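Local coordinates for photosystem II assembly protein Ycf48 (Thermosynechococcus elongatus, PDB 5OJ5) that binds the C-terminal extension of the D1 protein and probably assists early photosystem II assembly and the replacement of photodamaged D1, at residues R66-L71 and L78-D83; Y100-V105 and G112-E117; V178-G183 and G212-E217; R202-S207 and H219-S224; G245-S250 and V270-L275. All blocks are in the same frame, centred on the assembly; numbering follows the deposited sequence.

Contact 1. Residues R66-L71 and L78-D83; sequences RHHGWL and LMETRD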
# COMPACT_ATOMS: atom_id res chain seq x y z
N ARG A 66 -11.29 -7.51 13.22
CA ARG A 66 -10.56 -8.66 12.74
C ARG A 66 -11.29 -9.40 11.61
O ARG A 66 -10.66 -10.05 10.77
CB ARG A 66 -10.36 -9.62 13.93
CG ARG A 66 -9.92 -11.03 13.58
CD ARG A 66 -9.23 -11.69 14.74
NE ARG A 66 -8.41 -12.84 14.37
CZ ARG A 66 -7.10 -12.80 14.08
NH1 ARG A 66 -6.42 -11.65 14.08
NH2 ARG A 66 -6.47 -13.93 13.79
N HIS A 67 -12.61 -9.36 11.59
CA HIS A 67 -13.37 -10.16 10.64
C HIS A 67 -13.97 -9.40 9.48
O HIS A 67 -14.16 -9.97 8.39
CB HIS A 67 -14.49 -10.88 11.38
CG HIS A 67 -13.95 -11.80 12.41
ND1 HIS A 67 -13.44 -13.05 12.11
CD2 HIS A 67 -13.74 -11.62 13.73
CE1 HIS A 67 -12.99 -13.62 13.22
NE2 HIS A 67 -13.17 -12.77 14.22
N HIS A 68 -14.29 -8.13 9.69
CA HIS A 68 -15.08 -7.37 8.74
C HIS A 68 -14.18 -6.35 8.05
O HIS A 68 -13.57 -5.52 8.71
CB HIS A 68 -16.19 -6.65 9.50
CG HIS A 68 -17.21 -5.98 8.64
ND1 HIS A 68 -18.12 -5.06 9.14
CD2 HIS A 68 -17.52 -6.14 7.32
CE1 HIS A 68 -18.93 -4.68 8.17
NE2 HIS A 68 -18.58 -5.31 7.05
N GLY A 69 -14.09 -6.45 6.73
CA GLY A 69 -13.24 -5.55 5.99
C GLY A 69 -13.69 -5.37 4.56
O GLY A 69 -14.65 -6.00 4.09
N TRP A 70 -12.98 -4.49 3.86
CA TRP A 70 -13.31 -4.05 2.51
C TRP A 70 -12.06 -3.98 1.66
O TRP A 70 -10.98 -3.60 2.16
CB TRP A 70 -13.99 -2.66 2.55
CG TRP A 70 -15.36 -2.68 3.15
CD1 TRP A 70 -15.68 -2.63 4.47
CD2 TRP A 70 -16.59 -2.78 2.44
NE1 TRP A 70 -17.06 -2.73 4.63
CE2 TRP A 70 -17.63 -2.78 3.39
CE3 TRP A 70 -16.91 -2.85 1.09
CZ2 TRP A 70 -18.99 -2.85 3.03
CZ3 TRP A 70 -18.28 -2.88 0.75
CH2 TRP A 70 -19.27 -2.87 1.71
N LEU A 71 -12.22 -4.26 0.38
CA LEU A 71 -11.16 -4.03 -0.59
C LEU A 71 -11.73 -3.26 -1.78
O LEU A 71 -12.95 -3.27 -2.03
CB LEU A 71 -10.46 -5.32 -1.01
CG LEU A 71 -11.27 -6.42 -1.71
CD1 LEU A 71 -11.55 -6.07 -3.19
CD2 LEU A 71 -10.56 -7.76 -1.61
N LEU A 78 -15.39 -2.97 -5.48
CA LEU A 78 -15.60 -2.86 -4.05
C LEU A 78 -16.05 -4.23 -3.58
O LEU A 78 -17.02 -4.78 -4.13
CB LEU A 78 -16.71 -1.85 -3.83
CG LEU A 78 -17.09 -1.53 -2.40
CD1 LEU A 78 -15.92 -0.95 -1.59
CD2 LEU A 78 -18.26 -0.55 -2.33
N MET A 79 -15.38 -4.82 -2.57
CA MET A 79 -15.83 -6.10 -2.02
C MET A 79 -15.73 -6.08 -0.52
O MET A 79 -14.87 -5.39 0.06
CB MET A 79 -15.04 -7.29 -2.55
CG MET A 79 -14.97 -7.36 -4.06
SD MET A 79 -14.43 -8.99 -4.57
CE MET A 79 -14.37 -8.80 -6.33
N GLU A 80 -16.60 -6.86 0.12
CA GLU A 80 -16.72 -6.91 1.56
C GLU A 80 -16.47 -8.34 2.04
O GLU A 80 -16.96 -9.30 1.44
CB GLU A 80 -18.16 -6.51 1.95
CG GLU A 80 -18.45 -6.45 3.43
CD GLU A 80 -19.86 -5.98 3.73
OE1 GLU A 80 -20.73 -6.05 2.84
OE2 GLU A 80 -20.09 -5.53 4.88
N THR A 81 -15.75 -8.48 3.17
CA THR A 81 -15.60 -9.77 3.85
C THR A 81 -16.18 -9.64 5.26
O THR A 81 -16.07 -8.58 5.90
CB THR A 81 -14.11 -10.19 3.92
OG1 THR A 81 -14.05 -11.51 4.47
CG2 THR A 81 -13.24 -9.28 4.76
N ARG A 82 -16.70 -10.77 5.76
CA ARG A 82 -17.11 -10.90 7.14
C ARG A 82 -16.39 -12.02 7.85
O ARG A 82 -16.68 -12.26 9.04
CB ARG A 82 -18.62 -11.15 7.21
CG ARG A 82 -19.42 -10.14 6.56
CD ARG A 82 -19.76 -9.10 7.47
NE ARG A 82 -20.82 -8.32 6.83
CZ ARG A 82 -21.57 -7.48 7.50
NH1 ARG A 82 -21.36 -7.37 8.79
NH2 ARG A 82 -22.50 -6.77 6.87
N ASP A 83 -15.46 -12.69 7.20
CA ASP A 83 -14.77 -13.84 7.77
C ASP A 83 -13.26 -13.65 7.76
O ASP A 83 -12.49 -14.62 7.67
CB ASP A 83 -15.21 -15.14 7.09
CG ASP A 83 -14.86 -15.20 5.62
OD1 ASP A 83 -14.14 -14.31 5.09
OD2 ASP A 83 -15.30 -16.17 4.96
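H68 and E80 both turn CG away from their own backbone N (chi1 -171° and -178°), and this brings ring and carboxylate together across the hairpin. H68 NE2 donates to E80 OE2 at 2.7 Å. The oxygen lies near the ring plane and uses its anti lone pair. It also accepts from Q129, while E80 OE1 forms a salt bridge with R91. R82 bends at chi2 and lays its guanidinium flat on the H68 ring, the planes only 4° apart and the centres 4.1 Å apart. R82 NH2 is 3.4 Å from E80 OE2, a pairing of charges with no N-H aimed at the oxygen. Next along the same face, E80 CB sits over the W70 six-membered ring, 3.7 Å from its centroid. L78 CD1 approaches W70 CE3 at 3.4 Å. W70 NE1 hydrogen-bonds to G127 O. On the other face L71 CD1 rests against M79 CB at 3.8 Å. Paired backbone bonds join G69 with T81 and L71 with M79. The two strands are the second and third of a propeller blade. The turn that follows, with T81, D83, G85, T87 and W88, matches the Asp-box of BNR repeats.

Contact 2. Residues Y100-V105 and G112-E117; sequences YRFNSV and GWIVGE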
# COMPACT_ATOMS: atom_id res chain seq x y z
N TYR A 100 -14.07 4.52 -12.47
CA TYR A 100 -13.24 5.00 -11.37
C TYR A 100 -12.20 3.98 -10.95
O TYR A 100 -12.47 2.78 -10.83
CB TYR A 100 -14.13 5.30 -10.17
CG TYR A 100 -15.13 6.42 -10.41
CD1 TYR A 100 -14.69 7.73 -10.37
CD2 TYR A 100 -16.48 6.16 -10.63
CE1 TYR A 100 -15.60 8.80 -10.54
CE2 TYR A 100 -17.37 7.22 -10.80
CZ TYR A 100 -16.92 8.54 -10.75
OH TYR A 100 -17.75 9.62 -10.93
N ARG A 101 -11.00 4.46 -10.73
CA ARG A 101 -9.94 3.68 -10.11
C ARG A 101 -10.00 4.00 -8.63
O ARG A 101 -9.63 5.11 -8.23
CB ARG A 101 -8.63 4.12 -10.72
CG ARG A 101 -7.44 3.42 -10.16
CD ARG A 101 -6.17 4.08 -10.72
NE ARG A 101 -4.96 3.53 -10.14
CZ ARG A 101 -4.32 2.44 -10.57
NH1 ARG A 101 -4.74 1.75 -11.65
NH2 ARG A 101 -3.23 2.04 -9.94
N PHE A 102 -10.49 3.06 -7.80
CA PHE A 102 -10.52 3.28 -6.36
C PHE A 102 -9.14 2.94 -5.82
O PHE A 102 -8.74 1.78 -5.78
CB PHE A 102 -11.58 2.42 -5.68
CG PHE A 102 -13.02 2.78 -5.97
CD1 PHE A 102 -13.43 4.03 -6.37
CD2 PHE A 102 -13.99 1.82 -5.76
CE1 PHE A 102 -14.79 4.29 -6.57
CE2 PHE A 102 -15.32 2.10 -5.91
CZ PHE A 102 -15.71 3.34 -6.35
N ASN A 103 -8.39 3.99 -5.47
CA ASN A 103 -6.98 3.92 -5.14
C ASN A 103 -6.74 3.56 -3.68
O ASN A 103 -5.66 3.08 -3.34
CB ASN A 103 -6.34 5.35 -5.40
CG ASN A 103 -6.14 5.68 -6.79
OD1 ASN A 103 -5.83 4.83 -7.62
ND2 ASN A 103 -6.25 6.96 -7.07
N SER A 104 -7.69 3.87 -2.79
CA SER A 104 -7.40 3.87 -1.36
C SER A 104 -8.70 3.67 -0.62
O SER A 104 -9.71 4.29 -0.95
CB SER A 104 -6.74 5.18 -0.99
OG SER A 104 -6.48 5.34 0.38
N VAL A 105 -8.66 2.82 0.42
CA VAL A 105 -9.78 2.64 1.34
C VAL A 105 -9.19 2.63 2.75
O VAL A 105 -8.12 2.05 2.98
CB VAL A 105 -10.58 1.35 1.06
CG1 VAL A 105 -9.71 0.07 1.09
CG2 VAL A 105 -11.79 1.21 2.00
N GLY A 112 -15.50 4.75 7.45
CA GLY A 112 -14.66 4.40 6.33
C GLY A 112 -14.73 5.41 5.21
O GLY A 112 -15.71 6.13 5.04
N TRP A 113 -13.66 5.40 4.42
CA TRP A 113 -13.49 6.34 3.33
C TRP A 113 -12.88 5.61 2.14
O TRP A 113 -12.01 4.75 2.32
CB TRP A 113 -12.51 7.45 3.72
CG TRP A 113 -12.83 8.18 4.99
CD1 TRP A 113 -12.62 7.73 6.26
CD2 TRP A 113 -13.40 9.48 5.12
NE1 TRP A 113 -13.02 8.69 7.18
CE2 TRP A 113 -13.49 9.77 6.50
CE3 TRP A 113 -13.80 10.44 4.19
CZ2 TRP A 113 -13.98 10.99 6.97
CZ3 TRP A 113 -14.31 11.66 4.66
CH2 TRP A 113 -14.38 11.91 6.03
N ILE A 114 -13.31 5.97 0.94
CA ILE A 114 -12.69 5.50 -0.31
C ILE A 114 -12.43 6.73 -1.16
O ILE A 114 -13.28 7.61 -1.26
CB ILE A 114 -13.64 4.55 -1.08
CG1 ILE A 114 -13.90 3.28 -0.26
CG2 ILE A 114 -13.05 4.20 -2.44
CD1 ILE A 114 -15.08 2.47 -0.79
N VAL A 115 -11.26 6.77 -1.81
CA VAL A 115 -11.02 7.80 -2.81
C VAL A 115 -10.49 7.19 -4.08
O VAL A 115 -9.89 6.11 -4.10
CB VAL A 115 -10.09 8.93 -2.32
CG1 VAL A 115 -10.70 9.65 -1.14
CG2 VAL A 115 -8.68 8.41 -1.97
N GLY A 116 -10.67 7.93 -5.17
CA GLY A 116 -10.22 7.45 -6.45
C GLY A 116 -10.14 8.53 -7.50
O GLY A 116 -10.35 9.72 -7.23
N GLU A 117 -9.82 8.07 -8.70
CA GLU A 117 -9.63 8.93 -9.88
C GLU A 117 -10.44 8.37 -11.04
O GLU A 117 -10.50 7.16 -11.22
CB GLU A 117 -8.16 8.99 -10.26
CG GLU A 117 -7.54 7.71 -10.59
CD GLU A 117 -6.06 7.88 -10.83
OE1 GLU A 117 -5.67 7.96 -12.01
OE2 GLU A 117 -5.30 7.92 -9.82
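F102 and I114 form the tight, buried side of this hairpin. I114 CG2 sits over one face of the F102 ring, 4.1 Å from the centroid. I114 sends its other branch to V105, with CG1 3.7 Å from V105 CG2. The backbones are close too: R101 O lies 3.0 Å from G116 CA, where glycine has no side chain to intervene. On the opposite face S104 CB meets V115 CG2, still buried, and S104 OG hydrogen-bonds to I147 N of the next blade. Farther along that face lie R101 and E117, with N103 beside them, where the contact is more open. R101 and E117 run alongside, carbon against carbon. R101 NE stays 4.4 Å from E117 OE2, too far for a salt bridge. N103 ND2 donates to E117 OE2 at 3.1 Å and 168°, using the anti lone pair, with amide and carboxylate planes nearly perpendicular. The same ND2 hydrogen-bonds to P144 O. Between the F102-G116 and S104-V115 pairs the register slips by one residue. V115 O accepts from N103 N at 2.9 Å and, weakly, from S104 N at 3.4 Å. This is a classic beta bulge, set in the innermost strand of a propeller blade.

Contact 3. Residues V178-G183 and G212-E217; sequences VQEAIG and GQTAWE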
# COMPACT_ATOMS: atom_id res chain seq x y z
N VAL A 178 -0.68 21.13 2.71
CA VAL A 178 0.36 21.33 1.72
C VAL A 178 -0.34 21.60 0.40
O VAL A 178 -1.12 20.76 -0.07
CB VAL A 178 1.29 20.11 1.57
CG1 VAL A 178 2.27 20.29 0.39
CG2 VAL A 178 2.05 19.84 2.86
N GLN A 179 -0.04 22.75 -0.22
CA GLN A 179 -0.56 23.08 -1.54
C GLN A 179 0.52 23.15 -2.60
O GLN A 179 0.20 23.33 -3.78
CB GLN A 179 -1.25 24.46 -1.50
CG GLN A 179 -2.46 24.43 -0.62
CD GLN A 179 -3.27 25.69 -0.70
OE1 GLN A 179 -3.99 25.90 -1.66
NE2 GLN A 179 -3.18 26.52 0.33
N GLU A 180 1.78 22.95 -2.23
CA GLU A 180 2.88 23.02 -3.21
C GLU A 180 3.03 21.64 -3.81
O GLU A 180 3.58 20.72 -3.17
CB GLU A 180 4.16 23.48 -2.51
CG GLU A 180 4.09 24.83 -1.92
CD GLU A 180 4.15 24.81 -0.42
OE1 GLU A 180 4.93 25.63 0.13
OE2 GLU A 180 3.40 23.98 0.18
N ALA A 181 2.49 21.45 -5.01
CA ALA A 181 2.50 20.15 -5.67
C ALA A 181 3.91 19.75 -6.08
O ALA A 181 4.73 20.60 -6.44
CB ALA A 181 1.60 20.24 -6.90
N ILE A 182 4.15 18.43 -6.12
CA ILE A 182 5.47 17.83 -6.38
C ILE A 182 5.50 16.88 -7.57
O ILE A 182 6.42 16.02 -7.66
CB ILE A 182 6.02 17.13 -5.13
CG1 ILE A 182 5.10 15.99 -4.67
CG2 ILE A 182 6.26 18.14 -4.04
CD1 ILE A 182 5.75 15.08 -3.60
N GLY A 183 4.58 16.99 -8.50
CA GLY A 183 4.56 16.06 -9.62
C GLY A 183 3.96 14.73 -9.20
O GLY A 183 3.64 14.50 -8.02
N GLY A 212 3.24 19.86 10.46
CA GLY A 212 3.93 21.06 10.78
C GLY A 212 4.71 21.63 9.63
O GLY A 212 4.91 22.84 9.57
N GLN A 213 5.15 20.78 8.70
CA GLN A 213 5.88 21.26 7.54
C GLN A 213 4.88 21.87 6.56
O GLN A 213 3.77 21.36 6.38
CB GLN A 213 6.55 20.08 6.85
CG GLN A 213 8.02 19.83 7.04
CD GLN A 213 8.41 18.50 6.32
OE1 GLN A 213 8.41 17.48 6.95
NE2 GLN A 213 8.71 18.52 4.99
N THR A 214 5.28 22.93 5.88
CA THR A 214 4.37 23.50 4.90
C THR A 214 4.60 23.02 3.47
O THR A 214 3.82 23.38 2.59
CB THR A 214 4.38 25.03 4.93
OG1 THR A 214 5.67 25.49 4.55
CG2 THR A 214 4.02 25.52 6.30
N ALA A 215 5.62 22.22 3.24
CA ALA A 215 5.93 21.70 1.92
C ALA A 215 6.67 20.39 2.12
O ALA A 215 7.25 20.16 3.18
CB ALA A 215 6.82 22.68 1.13
N TRP A 216 6.69 19.58 1.08
CA TRP A 216 7.54 18.39 1.09
C TRP A 216 9.01 18.80 1.08
O TRP A 216 9.39 19.82 0.50
CB TRP A 216 7.27 17.58 -0.19
CG TRP A 216 5.90 16.92 -0.22
CD1 TRP A 216 4.75 17.48 -0.65
CD2 TRP A 216 5.58 15.60 0.19
NE1 TRP A 216 3.72 16.59 -0.56
CE2 TRP A 216 4.21 15.42 -0.04
CE3 TRP A 216 6.33 14.54 0.68
CZ2 TRP A 216 3.57 14.20 0.20
CZ3 TRP A 216 5.66 13.32 0.96
CH2 TRP A 216 4.32 13.17 0.70
N GLU A 217 9.85 17.97 1.65
CA GLU A 217 11.30 18.16 1.64
C GLU A 217 11.93 17.16 0.69
O GLU A 217 11.81 15.95 0.94
CB GLU A 217 11.84 17.93 3.06
CG GLU A 217 13.34 18.03 3.19
CD GLU A 217 13.77 18.20 4.63
OE1 GLU A 217 14.87 18.73 4.87
OE2 GLU A 217 13.00 17.79 5.54
O HOH W 1 5.78 20.61 -1.46
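V178-G183 and G212-E217 pass each other mostly as loops with no sheet pairing, V178 CA and T214 CA being 5.6 Å apart. This is an interblade contact of the beta-propeller: the chain leaving one blade meets the loop between the third and fourth strands of the next. G212-E217 also belongs to the experimentally defined Arg-rich patch. W216 is the main side chain. I182 CD1 sits squarely over its five-membered ring, 3.7 Å from the centroid and 4° off the normal. I182 CG2 touches W216 CD1 at 3.8 Å. V178 CG1 reaches the same W216 CD1 obliquely at 3.9 Å. The indole is also tied by NE1 to G162 O. At the more exposed end E180 bends at chi2 and sets OE1 3.6 Å from A215 CB. Its OE2 lies 2.5 Å from T214 O. A single water, near the plane of the indole, bridges the two backbones: it donates to E180 O at 2.8 Å and accepts from W216 N at 2.9 Å.

Contact 4. Residues R202-S207 and H219-S224; sequences RGSFYS and HNRTTS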
# COMPACT_ATOMS: atom_id res chain seq x y z
N ARG A 202 9.95 9.52 -11.82
CA ARG A 202 10.89 8.66 -12.50
C ARG A 202 11.95 8.13 -11.55
O ARG A 202 12.98 7.60 -12.00
CB ARG A 202 11.50 9.38 -13.71
CG ARG A 202 10.42 9.92 -14.66
CD ARG A 202 9.62 8.82 -15.31
NE ARG A 202 10.47 8.07 -16.23
CZ ARG A 202 10.70 8.37 -17.51
NH1 ARG A 202 10.15 9.43 -18.10
NH2 ARG A 202 11.52 7.60 -18.20
N GLY A 203 11.71 8.24 -10.24
CA GLY A 203 12.62 7.69 -9.26
C GLY A 203 13.94 8.41 -9.13
O GLY A 203 14.88 7.83 -8.54
N SER A 204 14.04 9.65 -9.59
CA SER A 204 15.30 10.38 -9.44
C SER A 204 15.60 10.71 -8.00
O SER A 204 16.77 10.78 -7.61
CB SER A 204 15.26 11.67 -10.25
OG SER A 204 15.35 11.41 -11.64
N PHE A 205 14.55 10.98 -7.19
CA PHE A 205 14.74 11.39 -5.81
C PHE A 205 13.48 11.05 -5.02
O PHE A 205 12.55 10.43 -5.55
CB PHE A 205 15.26 12.83 -5.73
CG PHE A 205 14.35 13.85 -6.34
CD1 PHE A 205 13.25 14.32 -5.63
CD2 PHE A 205 14.58 14.36 -7.62
CE1 PHE A 205 12.41 15.28 -6.17
CE2 PHE A 205 13.73 15.32 -8.16
CZ PHE A 205 12.64 15.74 -7.45
N TYR A 206 13.45 11.39 -3.73
CA TYR A 206 12.27 11.18 -2.91
C TYR A 206 12.03 12.42 -2.10
O TYR A 206 12.89 13.30 -2.00
CB TYR A 206 12.40 9.92 -2.06
CG TYR A 206 13.42 9.97 -0.95
CD1 TYR A 206 13.04 10.25 0.39
CD2 TYR A 206 14.77 9.69 -1.17
CE1 TYR A 206 13.95 10.27 1.41
CE2 TYR A 206 15.69 9.71 -0.12
CZ TYR A 206 15.26 10.00 1.16
OH TYR A 206 16.21 10.00 2.17
N SER A 207 10.85 12.47 -1.50
CA SER A 207 10.45 13.59 -0.68
C SER A 207 9.79 13.07 0.60
O SER A 207 9.16 12.01 0.60
CB SER A 207 9.49 14.53 -1.39
OG SER A 207 10.10 15.01 -2.59
N HIS A 219 14.91 14.95 -1.13
CA HIS A 219 16.15 14.28 -0.74
C HIS A 219 16.71 13.57 -1.98
O HIS A 219 15.98 12.88 -2.68
CB HIS A 219 15.90 13.22 0.32
CG HIS A 219 15.23 13.73 1.54
ND1 HIS A 219 15.90 14.33 2.57
CD2 HIS A 219 13.92 13.78 1.85
CE1 HIS A 219 15.02 14.69 3.50
NE2 HIS A 219 13.81 14.33 3.09
N ASN A 220 17.99 13.77 -2.31
CA ASN A 220 18.49 13.01 -3.47
C ASN A 220 18.58 11.52 -3.14
O ASN A 220 18.74 11.11 -1.98
CB ASN A 220 19.87 13.49 -3.96
CG ASN A 220 20.12 13.20 -5.46
OD1 ASN A 220 19.29 12.58 -6.18
ND2 ASN A 220 21.27 13.70 -5.96
N ARG A 221 18.45 10.71 -4.17
CA ARG A 221 18.64 9.27 -4.06
C ARG A 221 20.11 8.98 -3.76
O ARG A 221 21.00 9.81 -3.95
CB ARG A 221 18.12 8.53 -5.29
CG ARG A 221 19.00 8.61 -6.52
CD ARG A 221 18.35 7.84 -7.61
NE ARG A 221 19.19 7.68 -8.79
CZ ARG A 221 19.33 8.58 -9.76
NH1 ARG A 221 18.70 9.74 -9.69
NH2 ARG A 221 20.13 8.31 -10.79
N THR A 222 20.37 7.76 -3.29
CA THR A 222 21.69 7.39 -2.82
C THR A 222 22.24 6.21 -3.60
O THR A 222 23.29 5.64 -3.22
CB THR A 222 21.69 7.17 -1.32
OG1 THR A 222 20.65 6.26 -0.98
CG2 THR A 222 21.45 8.50 -0.57
N THR A 223 21.61 5.86 -4.72
CA THR A 223 22.09 4.87 -5.64
C THR A 223 21.97 5.41 -7.05
O THR A 223 21.08 6.21 -7.32
CB THR A 223 21.19 3.59 -5.61
OG1 THR A 223 19.81 3.91 -5.82
CG2 THR A 223 21.28 2.91 -4.25
N SER A 224 22.84 4.93 -7.95
CA SER A 224 22.64 5.27 -9.35
C SER A 224 21.31 4.72 -9.86
O SER A 224 20.59 5.43 -10.58
CB SER A 224 23.77 4.71 -10.20
OG SER A 224 25.02 5.23 -9.76
O HOH W 2 18.14 11.77 -11.88
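Y206 and H219 make the backbone bonds of this hairpin: Y206 N donates to H219 O at 3.1 Å, and H219 N to Y206 O at 2.7 Å. The pair joins the third and fourth strands of a propeller blade. Packing adds a CH-pi contact, with H219 CB over the Y206 ring 3.6 Å from its centroid. The two rings lie 22° from parallel but are slid apart, so they barely overlap. H219 NE2 hydrogen-bonds to T208 OG1. The side-chain bonds centre on R221. Its chain is extended from CG to NE, and NH1 donates to S204 O at 3.0 Å. That bond lies in the guanidinium plane and in the carbonyl plane, on a lone pair. NE and NH2 grip S224 O side-on, at 3.2 Å and 2.9 Å. In the conformers described, all three R221 nitrogens have a carbonyl partner, which probably fixes the guanidinium. These carbonyls probably soften its charge, and may ease the close approach of R226, another arginine of the Arg-rich patch.

Contact 5. Residues G245-S250 and V270-L275; sequences GKIAFS and VGFLDL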
# COMPACT_ATOMS: atom_id res chain seq x y z
N GLY A 245 16.16 -4.95 -8.54
CA GLY A 245 16.05 -5.94 -7.49
C GLY A 245 16.95 -5.68 -6.30
O GLY A 245 17.45 -6.62 -5.69
N LYS A 246 17.15 -4.41 -5.94
CA LYS A 246 18.00 -4.10 -4.81
C LYS A 246 17.21 -3.32 -3.76
O LYS A 246 16.25 -2.62 -4.07
CB LYS A 246 19.23 -3.31 -5.26
CG LYS A 246 19.97 -3.89 -6.44
CD LYS A 246 20.70 -5.14 -6.08
CE LYS A 246 21.41 -5.73 -7.30
NZ LYS A 246 20.55 -6.83 -7.86
N ILE A 247 17.65 -3.43 -2.51
CA ILE A 247 17.00 -2.74 -1.39
C ILE A 247 18.06 -2.14 -0.46
O ILE A 247 19.22 -2.55 -0.48
CB ILE A 247 16.01 -3.61 -0.58
CG1 ILE A 247 16.78 -4.62 0.28
CG2 ILE A 247 15.01 -4.26 -1.49
CD1 ILE A 247 15.87 -5.48 1.17
N ALA A 248 17.64 -1.17 0.36
CA ALA A 248 18.51 -0.62 1.40
C ALA A 248 17.67 -0.04 2.53
O ALA A 248 16.46 0.20 2.39
CB ALA A 248 19.46 0.46 0.84
N PHE A 249 18.33 0.18 3.67
CA PHE A 249 17.70 0.71 4.87
C PHE A 249 18.50 1.90 5.37
O PHE A 249 19.74 1.92 5.29
CB PHE A 249 17.68 -0.35 5.99
CG PHE A 249 16.92 -1.59 5.61
CD1 PHE A 249 15.56 -1.64 5.83
CD2 PHE A 249 17.53 -2.65 4.98
CE1 PHE A 249 14.83 -2.79 5.46
CE2 PHE A 249 16.80 -3.79 4.62
CZ PHE A 249 15.44 -3.85 4.86
N SER A 250 17.79 2.88 5.92
CA SER A 250 18.46 4.07 6.42
C SER A 250 19.16 3.80 7.76
O SER A 250 18.82 2.86 8.50
CB SER A 250 17.48 5.24 6.51
OG SER A 250 16.51 5.02 7.50
N VAL A 270 14.98 -9.54 -11.47
CA VAL A 270 13.65 -9.54 -10.87
C VAL A 270 13.49 -8.28 -10.03
O VAL A 270 14.24 -8.03 -9.09
CB VAL A 270 13.36 -10.81 -10.08
CG1 VAL A 270 14.26 -10.89 -8.97
CG2 VAL A 270 11.94 -10.77 -9.52
N GLY A 271 12.48 -7.52 -10.34
CA GLY A 271 12.22 -6.31 -9.64
C GLY A 271 11.30 -6.57 -8.46
O GLY A 271 10.42 -7.43 -8.48
N PHE A 272 11.50 -5.77 -7.43
CA PHE A 272 10.62 -5.83 -6.28
C PHE A 272 9.65 -4.66 -6.31
O PHE A 272 9.93 -3.60 -6.87
CB PHE A 272 11.39 -5.84 -4.95
CG PHE A 272 12.28 -7.02 -4.87
CD1 PHE A 272 13.68 -6.89 -4.87
CD2 PHE A 272 11.74 -8.29 -4.83
CE1 PHE A 272 14.53 -8.01 -4.80
CE2 PHE A 272 12.57 -9.43 -4.78
CZ PHE A 272 13.96 -9.27 -4.77
N LEU A 273 8.50 -4.85 -5.65
CA LEU A 273 7.39 -3.92 -5.71
C LEU A 273 7.01 -3.40 -4.35
O LEU A 273 6.59 -2.26 -4.25
CB LEU A 273 6.21 -4.59 -6.40
CG LEU A 273 6.49 -4.97 -7.86
CD1 LEU A 273 5.48 -5.94 -8.41
CD2 LEU A 273 6.58 -3.72 -8.71
N ASP A 274 7.07 -4.22 -3.29
CA ASP A 274 6.68 -3.77 -1.96
C ASP A 274 7.44 -4.56 -0.91
O ASP A 274 7.92 -5.67 -1.16
CB ASP A 274 5.17 -3.92 -1.74
CG ASP A 274 4.65 -3.04 -0.63
OD1 ASP A 274 5.33 -2.05 -0.27
OD2 ASP A 274 3.50 -3.26 -0.20
N LEU A 275 7.53 -3.95 0.27
CA LEU A 275 8.24 -4.52 1.41
C LEU A 275 7.37 -4.22 2.63
O LEU A 275 6.91 -3.08 2.79
CB LEU A 275 9.61 -3.83 1.54
CG LEU A 275 10.55 -4.33 2.63
CD1 LEU A 275 11.98 -3.99 2.26
CD2 LEU A 275 10.25 -3.71 3.96
O HOH W 3 13.52 -3.69 -8.06
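F272 and G245 meet where two neighbouring blades of the beta-propeller pack together. The strand after G245 is the third of its blade, and F272 begins the innermost strand of the next. The strand axes run 29° from parallel and come no nearer than 9.1 Å, so no backbone hydrogen bond spans them; side-chain packing and one water join them instead. The close contacts are at G245. Its CA lies 3.2 Å from V270 O. G245 has no side chain, which leaves V270 O room to come this close; its positive phi (81°) also suits glycine. F272 points its ring edge at the same residue: G245 O lies near the ring plane, 3.4 Å from F272 CE1. The F272 torsion, CG opposite its carbonyl carbon (chi1 -60°), puts the ring there. Apolar contacts follow along the strands and are looser. I247 CG2 is 4.5 Å from F272 CD1. L275 CD1 then takes two partners: I247 CD1 at 4.3 Å, and F249 CZ also at 4.3 Å. W239 packs against both F249 and L275, and W302 against I247, so large aromatics of both blades complete this buried layer. The polar link is a water beside the glycine. It accepts from G245 N at 3.0 Å and from F272 N at 3.0 Å.

How the contacts relate
The five contacts sample most of the ring of a seven-bladed propeller. Contacts 1 and 2 are hairpins in consecutive blades. They touch through L78 CD1 and I114 CD1, 3.6 Å apart. Contacts 3 and 4 cross along the chain, sharing the 205-220 hairpin region, and meet where W216 and E217 pack on S207. Both carry residues of the Arg-rich patch. Contact 5 follows last in sequence. Its centre lies about 14 Å from that of contact 4. Contact 1 lies across the chain's centre from contacts 3, 4 and 5, with its centre about 37 Å from that of contact 4. Contacts 1, 2 and 4 lie within single blades; contacts 3 and 5 hold blades together.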